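Local structure of hypothetical protein VC1899 (Vibrio cholerae, 1XMX) at residues V18-D23 with F116-N121; L50-I55 with I144-T149. The protein is of unknown function but may bind nucleic acid, pairing a Rossmann-like N-terminal domain with a C-terminal domain of the Card1-like, PD-(D/E)XK endonuclease kind. One frame throughout, in Å; residues are numbered along the deposited sequence.

Interaction 1: V18-D23 with F116-N121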
ATOM      1  N   VAL A  18       3.525 -13.139  -9.189  1.00 16.67           N
ATOM      2  CA  VAL A  18       2.606 -13.696  -8.231  1.00 16.16           C
ATOM      3  C   VAL A  18       1.148 -13.436  -8.653  1.00 18.25           C
ATOM      4  O   VAL A  18       0.295 -14.325  -8.531  1.00 20.11           O
ATOM      5  CB  VAL A  18       2.847 -12.999  -6.830  1.00 15.31           C
ATOM      6  CG1 VAL A  18       1.753 -13.278  -5.847  1.00 12.98           C
ATOM      7  CG2 VAL A  18       4.138 -13.459  -6.245  1.00 16.02           C
ATOM      8  N   THR A  19       0.837 -12.213  -9.113  1.00 17.62           N
ATOM      9  CA  THR A  19      -0.575 -11.884  -9.362  1.00 17.61           C
ATOM     10  C   THR A  19      -1.326 -12.763 -10.418  1.00 19.97           C
ATOM     11  O   THR A  19      -2.500 -13.027 -10.245  1.00 22.01           O
ATOM     12  CB  THR A  19      -0.775 -10.381  -9.582  1.00 16.54           C
ATOM     13  OG1 THR A  19      -0.026  -9.945 -10.713  1.00 14.82           O
ATOM     14  CG2 THR A  19      -0.292  -9.577  -8.351  1.00 15.60           C
ATOM     15  N   PRO A  20      -0.670 -13.154 -11.540  1.00 19.44           N
ATOM     16  CA  PRO A  20      -1.272 -14.155 -12.393  1.00 19.06           C
ATOM     17  C   PRO A  20      -1.678 -15.465 -11.690  1.00 18.49           C
ATOM     18  O   PRO A  20      -2.725 -16.056 -12.043  1.00 19.46           O
ATOM     19  CB  PRO A  20      -0.173 -14.428 -13.432  1.00 19.72           C
ATOM     20  CG  PRO A  20       0.600 -13.070 -13.491  1.00 18.51           C
ATOM     21  CD  PRO A  20       0.617 -12.646 -12.093  1.00 18.01           C
ATOM     22  N   LEU A  21      -0.895 -15.923 -10.723  1.00 17.04           N
ATOM     23  CA  LEU A  21      -1.263 -17.164  -9.998  1.00 15.39           C
ATOM     24  C   LEU A  21      -2.372 -16.977  -8.985  1.00 15.80           C
ATOM     25  O   LEU A  21      -2.959 -17.945  -8.545  1.00 16.96           O
ATOM     26  CB  LEU A  21      -0.012 -17.754  -9.307  1.00 15.26           C
ATOM     27  CG  LEU A  21       1.102 -18.240 -10.296  1.00 16.33           C
ATOM     28  CD1 LEU A  21       2.394 -18.341  -9.576  1.00 12.70           C
ATOM     29  CD2 LEU A  21       0.747 -19.594 -10.986  1.00 16.58           C
ATOM     30  N   LEU A  22      -2.623 -15.743  -8.552  1.00 15.16           N
ATOM     31  CA  LEU A  22      -3.718 -15.479  -7.638  1.00 15.92           C
ATOM     32  C   LEU A  22      -5.074 -15.254  -8.331  1.00 16.68           C
ATOM     33  O   LEU A  22      -6.135 -15.185  -7.660  1.00 17.35           O
ATOM     34  CB  LEU A  22      -3.370 -14.285  -6.707  1.00 16.92           C
ATOM     35  CG  LEU A  22      -2.076 -14.346  -5.892  1.00 17.80           C
ATOM     36  CD1 LEU A  22      -1.959 -13.134  -5.001  1.00 17.58           C
ATOM     37  CD2 LEU A  22      -1.985 -15.649  -5.045  1.00 16.79           C
ATOM     38  N   ASP A  23      -5.029 -15.065  -9.654  1.00 16.14           N
ATOM     39  CA  ASP A  23      -6.207 -14.745 -10.455  1.00 14.56           C
ATOM     40  C   ASP A  23      -6.932 -16.068 -10.442  1.00 15.66           C
ATOM     41  O   ASP A  23      -6.341 -17.121 -10.705  1.00 16.94           O
ATOM     42  CB  ASP A  23      -5.735 -14.434 -11.901  1.00 14.58           C
ATOM     43  CG  ASP A  23      -6.822 -13.969 -12.802  1.00 12.50           C
ATOM     44  OD1 ASP A  23      -7.890 -14.608 -12.927  1.00 13.24           O
ATOM     45  OD2 ASP A  23      -6.656 -12.884 -13.370  1.00 13.69           O
ATOM     46  N   PHE A 116       3.692 -14.753 -21.912  1.00 14.94           N
ATOM     47  CA  PHE A 116       2.886 -13.573 -21.660  1.00 14.73           C
ATOM     48  C   PHE A 116       3.648 -12.614 -20.778  1.00 15.81           C
ATOM     49  O   PHE A 116       4.629 -13.014 -20.122  1.00 17.10           O
ATOM     50  CB  PHE A 116       1.557 -13.954 -20.993  1.00 15.02           C
ATOM     51  CG  PHE A 116       1.709 -14.458 -19.567  1.00 17.08           C
ATOM     52  CD1 PHE A 116       1.839 -13.558 -18.498  1.00 18.29           C
ATOM     53  CD2 PHE A 116       1.726 -15.806 -19.288  1.00 17.21           C
ATOM     54  CE1 PHE A 116       1.957 -13.981 -17.190  1.00 17.40           C
ATOM     55  CE2 PHE A 116       1.838 -16.248 -17.968  1.00 18.12           C
ATOM     56  CZ  PHE A 116       1.926 -15.334 -16.907  1.00 16.21           C
ATOM     57  N   VAL A 117       3.185 -11.351 -20.770  1.00 16.53           N
ATOM     58  CA  VAL A 117       3.686 -10.264 -19.935  1.00 15.59           C
ATOM     59  C   VAL A 117       2.510  -9.504 -19.339  1.00 15.43           C
ATOM     60  O   VAL A 117       1.544  -9.230 -20.025  1.00 13.66           O
ATOM     61  CB  VAL A 117       4.559  -9.262 -20.721  1.00 16.97           C
ATOM     62  CG1 VAL A 117       4.885  -8.055 -19.849  1.00 15.05           C
ATOM     63  CG2 VAL A 117       5.908  -9.902 -21.141  1.00 16.80           C
ATOM     64  N   VAL A 118       2.597  -9.203 -18.045  1.00 16.42           N
ATOM     65  CA  VAL A 118       1.699  -8.219 -17.376  1.00 15.76           C
ATOM     66  C   VAL A 118       2.298  -6.825 -17.510  1.00 16.63           C
ATOM     67  O   VAL A 118       3.350  -6.504 -16.957  1.00 16.24           O
ATOM     68  CB  VAL A 118       1.596  -8.510 -15.903  1.00 13.65           C
ATOM     69  CG1 VAL A 118       0.560  -7.530 -15.239  1.00 15.69           C
ATOM     70  CG2 VAL A 118       1.224  -9.992 -15.686  1.00 12.65           C
ATOM     71  N   GLU A 119       1.642  -6.010 -18.306  1.00 18.69           N
ATOM     72  CA  GLU A 119       2.088  -4.680 -18.479  1.00 20.72           C
ATOM     73  C   GLU A 119       1.853  -3.966 -17.115  1.00 20.74           C
ATOM     74  O   GLU A 119       0.749  -4.016 -16.548  1.00 21.17           O
ATOM     75  CB  GLU A 119       1.309  -4.062 -19.652  1.00 20.06           C
ATOM     76  CG  GLU A 119       1.965  -2.803 -20.188  1.00 21.68           C
ATOM     77  CD  GLU A 119       1.637  -1.544 -19.394  1.00 20.97           C
ATOM     78  OE1 GLU A 119       0.413  -1.265 -19.284  1.00 21.01           O
ATOM     79  OE2 GLU A 119       2.591  -0.776 -19.013  1.00 18.39           O
ATOM     80  N   PRO A 120       2.907  -3.371 -16.546  1.00 19.42           N
ATOM     81  CA  PRO A 120       2.765  -2.983 -15.152  1.00 20.31           C
ATOM     82  C   PRO A 120       1.792  -1.788 -14.986  1.00 21.69           C
ATOM     83  O   PRO A 120       1.155  -1.656 -13.948  1.00 24.09           O
ATOM     84  CB  PRO A 120       4.225  -2.600 -14.738  1.00 19.77           C
ATOM     85  CG  PRO A 120       4.889  -2.130 -16.083  1.00 16.97           C
ATOM     86  CD  PRO A 120       4.245  -3.066 -17.107  1.00 17.38           C
ATOM     87  N   ASN A 121       1.675  -0.930 -15.989  1.00 20.88           N
ATOM     88  CA  ASN A 121       0.775   0.219 -15.877  1.00 21.07           C
ATOM     89  C   ASN A 121      -0.718  -0.155 -16.005  1.00 19.99           C
ATOM     90  O   ASN A 121      -1.552   0.206 -15.133  1.00 18.52           O
ATOM     91  CB  ASN A 121       1.278   1.346 -16.810  1.00 23.12           C
ATOM     92  CG  ASN A 121       2.771   1.707 -16.509  1.00 26.56           C
ATOM     93  OD1 ASN A 121       3.090   2.396 -15.533  1.00 25.36           O
ATOM     94  ND2 ASN A 121       3.678   1.152 -17.299  1.00 29.15           N
TER

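Interaction 2: L50-I55 with I144-T149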
ATOM      1  N   LEU A  50       2.815 -17.385  -1.920  1.00 19.23           N
ATOM      2  CA  LEU A  50       2.100 -18.360  -2.824  1.00 20.14           C
ATOM      3  C   LEU A  50       1.771 -19.604  -2.075  1.00 20.55           C
ATOM      4  O   LEU A  50       0.668 -20.109  -2.230  1.00 19.77           O
ATOM      5  CB  LEU A  50       2.887 -18.718  -4.096  1.00 18.19           C
ATOM      6  CG  LEU A  50       2.921 -17.527  -5.085  1.00 17.20           C
ATOM      7  CD1 LEU A  50       4.143 -17.653  -6.040  1.00 16.44           C
ATOM      8  CD2 LEU A  50       1.620 -17.302  -5.870  1.00 15.36           C
ATOM      9  N   ASN A  51       2.714 -20.108  -1.274  1.00 20.13           N
ATOM     10  CA  ASN A  51       2.464 -21.354  -0.518  1.00 23.87           C
ATOM     11  C   ASN A  51       1.234 -21.284   0.395  1.00 26.80           C
ATOM     12  O   ASN A  51       0.531 -22.312   0.536  1.00 26.43           O
ATOM     13  CB  ASN A  51       3.675 -21.827   0.306  1.00 22.30           C
ATOM     14  CG  ASN A  51       4.828 -22.364  -0.558  1.00 22.88           C
ATOM     15  OD1 ASN A  51       5.938 -22.622  -0.030  1.00 23.10           O
ATOM     16  ND2 ASN A  51       4.592 -22.529  -1.873  1.00 20.01           N
ATOM     17  N   LYS A  52       0.998 -20.101   1.000  1.00 28.42           N
ATOM     18  CA  LYS A  52      -0.235 -19.759   1.763  1.00 31.85           C
ATOM     19  C   LYS A  52      -1.486 -20.192   1.005  1.00 30.02           C
ATOM     20  O   LYS A  52      -2.445 -20.639   1.612  1.00 27.13           O
ATOM     21  CB  LYS A  52      -0.425 -18.241   1.966  1.00 33.11           C
ATOM     22  CG  LYS A  52       0.193 -17.548   3.191  1.00 36.53           C
ATOM     23  CD  LYS A  52      -0.438 -16.124   3.294  1.00 36.98           C
ATOM     24  CE  LYS A  52       0.509 -15.023   3.823  1.00 41.04           C
ATOM     25  NZ  LYS A  52       0.049 -14.425   5.167  1.00 42.58           N
ATOM     26  N   ARG A  53      -1.466 -19.997  -0.316  1.00 30.32           N
ATOM     27  CA  ARG A  53      -2.580 -20.359  -1.192  1.00 30.77           C
ATOM     28  C   ARG A  53      -2.444 -21.715  -1.789  1.00 30.87           C
ATOM     29  O   ARG A  53      -3.172 -22.032  -2.731  1.00 32.30           O
ATOM     30  CB  ARG A  53      -2.693 -19.406  -2.348  1.00 32.27           C
ATOM     31  CG  ARG A  53      -3.277 -18.094  -1.963  1.00 34.20           C
ATOM     32  CD  ARG A  53      -2.267 -17.095  -1.572  1.00 33.44           C
ATOM     33  NE  ARG A  53      -2.937 -15.812  -1.569  1.00 36.04           N
ATOM     34  CZ  ARG A  53      -2.456 -14.718  -0.996  1.00 37.56           C
ATOM     35  NH1 ARG A  53      -1.289 -14.767  -0.373  1.00 38.13           N
ATOM     36  NH2 ARG A  53      -3.153 -13.587  -1.032  1.00 36.98           N
ATOM     37  N   ASN A  54      -1.519 -22.527  -1.288  1.00 30.24           N
ATOM     38  CA  ASN A  54      -1.428 -23.869  -1.810  1.00 29.87           C
ATOM     39  C   ASN A  54      -0.981 -23.817  -3.250  1.00 28.33           C
ATOM     40  O   ASN A  54      -1.279 -24.709  -4.033  1.00 28.86           O
ATOM     41  CB  ASN A  54      -2.812 -24.502  -1.788  1.00 32.12           C
ATOM     42  CG  ASN A  54      -3.472 -24.382  -0.446  1.00 34.04           C
ATOM     43  OD1 ASN A  54      -3.031 -25.047   0.506  1.00 34.21           O
ATOM     44  ND2 ASN A  54      -4.515 -23.495  -0.332  1.00 33.63           N
ATOM     45  N   ILE A  55      -0.336 -22.732  -3.636  1.00 25.61           N
ATOM     46  CA  ILE A  55       0.386 -22.730  -4.905  1.00 22.61           C
ATOM     47  C   ILE A  55       1.810 -23.136  -4.601  1.00 21.85           C
ATOM     48  O   ILE A  55       2.509 -22.507  -3.782  1.00 21.64           O
ATOM     49  CB  ILE A  55       0.297 -21.361  -5.575  1.00 22.56           C
ATOM     50  CG1 ILE A  55      -1.138 -21.124  -6.018  1.00 21.96           C
ATOM     51  CG2 ILE A  55       1.292 -21.200  -6.784  1.00 20.82           C
ATOM     52  CD1 ILE A  55      -1.503 -19.679  -5.935  1.00 24.11           C
ATOM     53  N   ILE A 144      -2.187  -6.264   1.105  1.00 20.22           N
ATOM     54  CA  ILE A 144      -1.084  -5.458   1.725  1.00 19.37           C
ATOM     55  C   ILE A 144      -0.059  -6.341   2.432  1.00 19.14           C
ATOM     56  O   ILE A 144       1.152  -6.124   2.323  1.00 18.14           O
ATOM     57  CB  ILE A 144      -1.646  -4.443   2.772  1.00 18.17           C
ATOM     58  CG1 ILE A 144      -2.597  -3.461   2.098  1.00 18.37           C
ATOM     59  CG2 ILE A 144      -0.468  -3.702   3.532  1.00 20.47           C
ATOM     60  CD1 ILE A 144      -3.645  -2.820   2.997  1.00 16.29           C
ATOM     61  N   ALA A 145      -0.547  -7.338   3.158  1.00 21.09           N
ATOM     62  CA  ALA A 145       0.306  -8.226   3.940  1.00 22.27           C
ATOM     63  C   ALA A 145       1.246  -8.951   3.038  1.00 23.65           C
ATOM     64  O   ALA A 145       2.447  -9.075   3.341  1.00 25.01           O
ATOM     65  CB  ALA A 145      -0.530  -9.188   4.693  1.00 22.49           C
ATOM     66  N   ASP A 146       0.705  -9.418   1.904  1.00 25.15           N
ATOM     67  CA  ASP A 146       1.464 -10.161   0.886  1.00 22.89           C
ATOM     68  C   ASP A 146       2.465  -9.275   0.247  1.00 23.18           C
ATOM     69  O   ASP A 146       3.611  -9.707  -0.029  1.00 24.28           O
ATOM     70  CB  ASP A 146       0.542 -10.588  -0.211  1.00 24.54           C
ATOM     71  CG  ASP A 146      -0.232 -11.785   0.158  1.00 26.75           C
ATOM     72  OD1 ASP A 146       0.219 -12.481   1.128  1.00 28.89           O
ATOM     73  OD2 ASP A 146      -1.275 -12.016  -0.513  1.00 28.28           O
ATOM     74  N   TYR A 147       2.032  -8.034   0.003  1.00 21.34           N
ATOM     75  CA  TYR A 147       2.902  -7.038  -0.598  1.00 19.99           C
ATOM     76  C   TYR A 147       4.100  -6.771   0.275  1.00 20.44           C
ATOM     77  O   TYR A 147       5.222  -6.727  -0.217  1.00 20.43           O
ATOM     78  CB  TYR A 147       2.164  -5.716  -0.789  1.00 19.97           C
ATOM     79  CG  TYR A 147       2.187  -5.300  -2.237  1.00 19.99           C
ATOM     80  CD1 TYR A 147       3.323  -4.743  -2.797  1.00 19.86           C
ATOM     81  CD2 TYR A 147       1.080  -5.497  -3.060  1.00 20.19           C
ATOM     82  CE1 TYR A 147       3.352  -4.372  -4.130  1.00 19.32           C
ATOM     83  CE2 TYR A 147       1.098  -5.128  -4.416  1.00 18.61           C
ATOM     84  CZ  TYR A 147       2.235  -4.553  -4.923  1.00 18.46           C
ATOM     85  OH  TYR A 147       2.285  -4.182  -6.232  1.00 19.17           O
ATOM     86  N   LEU A 148       3.881  -6.596   1.579  1.00 19.66           N
ATOM     87  CA  LEU A 148       5.003  -6.343   2.457  1.00 19.60           C
ATOM     88  C   LEU A 148       5.959  -7.520   2.497  1.00 20.20           C
ATOM     89  O   LEU A 148       7.188  -7.313   2.461  1.00 23.36           O
ATOM     90  CB  LEU A 148       4.568  -5.921   3.859  1.00 19.79           C
ATOM     91  CG  LEU A 148       3.696  -4.651   3.891  1.00 21.18           C
ATOM     92  CD1 LEU A 148       3.114  -4.409   5.264  1.00 18.48           C
ATOM     93  CD2 LEU A 148       4.461  -3.432   3.442  1.00 19.93           C
ATOM     94  N   THR A 149       5.425  -8.742   2.581  1.00 17.80           N
ATOM     95  CA  THR A 149       6.269  -9.916   2.614  1.00 19.26           C
ATOM     96  C   THR A 149       7.159  -9.937   1.368  1.00 19.43           C
ATOM     97  O   THR A 149       8.382 -10.103   1.442  1.00 22.25           O
ATOM     98  CB  THR A 149       5.427 -11.181   2.645  1.00 20.46           C
ATOM     99  OG1 THR A 149       4.648 -11.145   3.827  1.00 23.84           O
ATOM    100  CG2 THR A 149       6.309 -12.455   2.616  1.00 19.87           C
TER

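Interaction 1: V18-D23 with F116-N121
Pro-20 presses its ring against two side chains of strand 115-118, Phe-116 and Val-118, and this small buried patch is the whole of the contact. The touching is purely apolar, with no hydrogen bond between the segments. CG of Pro-20 is the busiest atom, lying 3.8 Å from CG2 of Val-118 and 4.0 Å from CE1 of Phe-116, while its neighbour CB comes within 4.2 Å of CZ of Phe-116. The pyrrolidine therefore meets the outer end of the phenyl ring at a slant and one valine methyl. Phe-116 and Val-118 lie two apart on the strand and so project from the same side of it, both toward the helix. Phe-116 holds CG between its backbone N and carbonyl carbon (chi1 69°), which swings CE1 and CZ to the proline. Val-118 turns CG2 to the same ring by setting it beside its own backbone N, with CG1 anti to that N (chi1 -176°). Pro-20 and Phe-116 also both rest on Asn-92 of strand 88-92.

Backbone bonding is loose in 18-23. Pro-20 has no N-H to give, the helix kinks where residues 20 and 21 lack bonds to the preceding turn, and the link from Leu-21 N to Val-18 O, 3.0 Å, is weak.

The arrangement is helix-on-sheet packing in a Rossmann-like domain. Arg-16, on the same helix as Pro-20, adds a hydrogen bond from NH1 to Val-118 O. Strand 115-118 runs between 88-92, its parallel neighbour, and antiparallel 124-129, whose Trp-127 meets Phe-116 edge-to-face; helix 15-22 leans on helix 40-52 through Val-18 and Leu-21.

Interaction 2: L50-I55 with I144-T149
Arg-53 and Asp-146 form an end-on salt bridge between the C-terminal end of helix 40-52 and helix 144-150. NH1 of Arg-53 gives a fairly straight bond to OD1 of Asp-146 (3.1 Å, 167°), in the guanidinium plane, on the syn side of OD1 but clearly out of the carboxylate plane. NH2 reaches the syn lone pair of OD2, which sits tilted from the guanidinium plane; the N-H angle is bent to 135°, and the 2.5 Å separation is shorter than usual, so its exact length is doubtful. A weak third bond runs from NH1 to OD2, 2.8 Å. The guanidinium and carboxylate planes are 49° apart, a twisted pair. Arg-53 reaches across because its chain bends at chi2, although CB itself does not head for the other helix. NH1 also bonds Val-49 O, which further fixes the rotation of the guanidinium.

The place of Arg-53 follows from how its helix ends. A Schellman motif with Asn-54 as its positive-phi C-prime residue closes helix 40-52: Ile-55 N bonds Leu-50 O at 3.1 Å, and Asn-54 N bonds Asn-51 O at 2.8 Å. Asn-51 ND2 bonds Ile-55 O at 2.8 Å, the acceptor lying in the amide plane of Asn-51. Helix 144-150 also packs Ile-144 and Tyr-147 on strand 288-300, so the salt bridge joins the end of a Rossmann-like-domain helix to a helix that also packs on the endonuclease-like part.

A looser electrostatic contact comes from Lys-52. Its chain, bent at chi3 and chi4, passes obliquely by the carboxylate, with CE 3.7 Å from Asp-146 OD1. NZ stays 4.5 Å from OD1, too far for a salt bridge, yet its positive charge, with that of Arg-53, would probably favour the ionised form of the buried Asp-146.

Interaction 1 is buried and apolar, one proline ring on two side chains of a strand of the Rossmann-like sheet. Interaction 2 is partly buried and charged, lying where that domain faces helix 144-150, with exposed Lys-52 at its margin. The two rest on neighbouring helices, 15-22 and 40-52, which pack directly on each other: Leu-21 CB is 3.8 Å from Leu-50 CD2. Leu-22 CD2 packs instead on the loop that follows helix 40-52, 3.6 Å from Arg-53 NE. Helix 15-22 thus meets the sheet through Pro-20 and backs the arginine of the salt bridge through Leu-22. The centres of interactions 1 and 2 are about 15 Å apart, and their segments alternate along the chain.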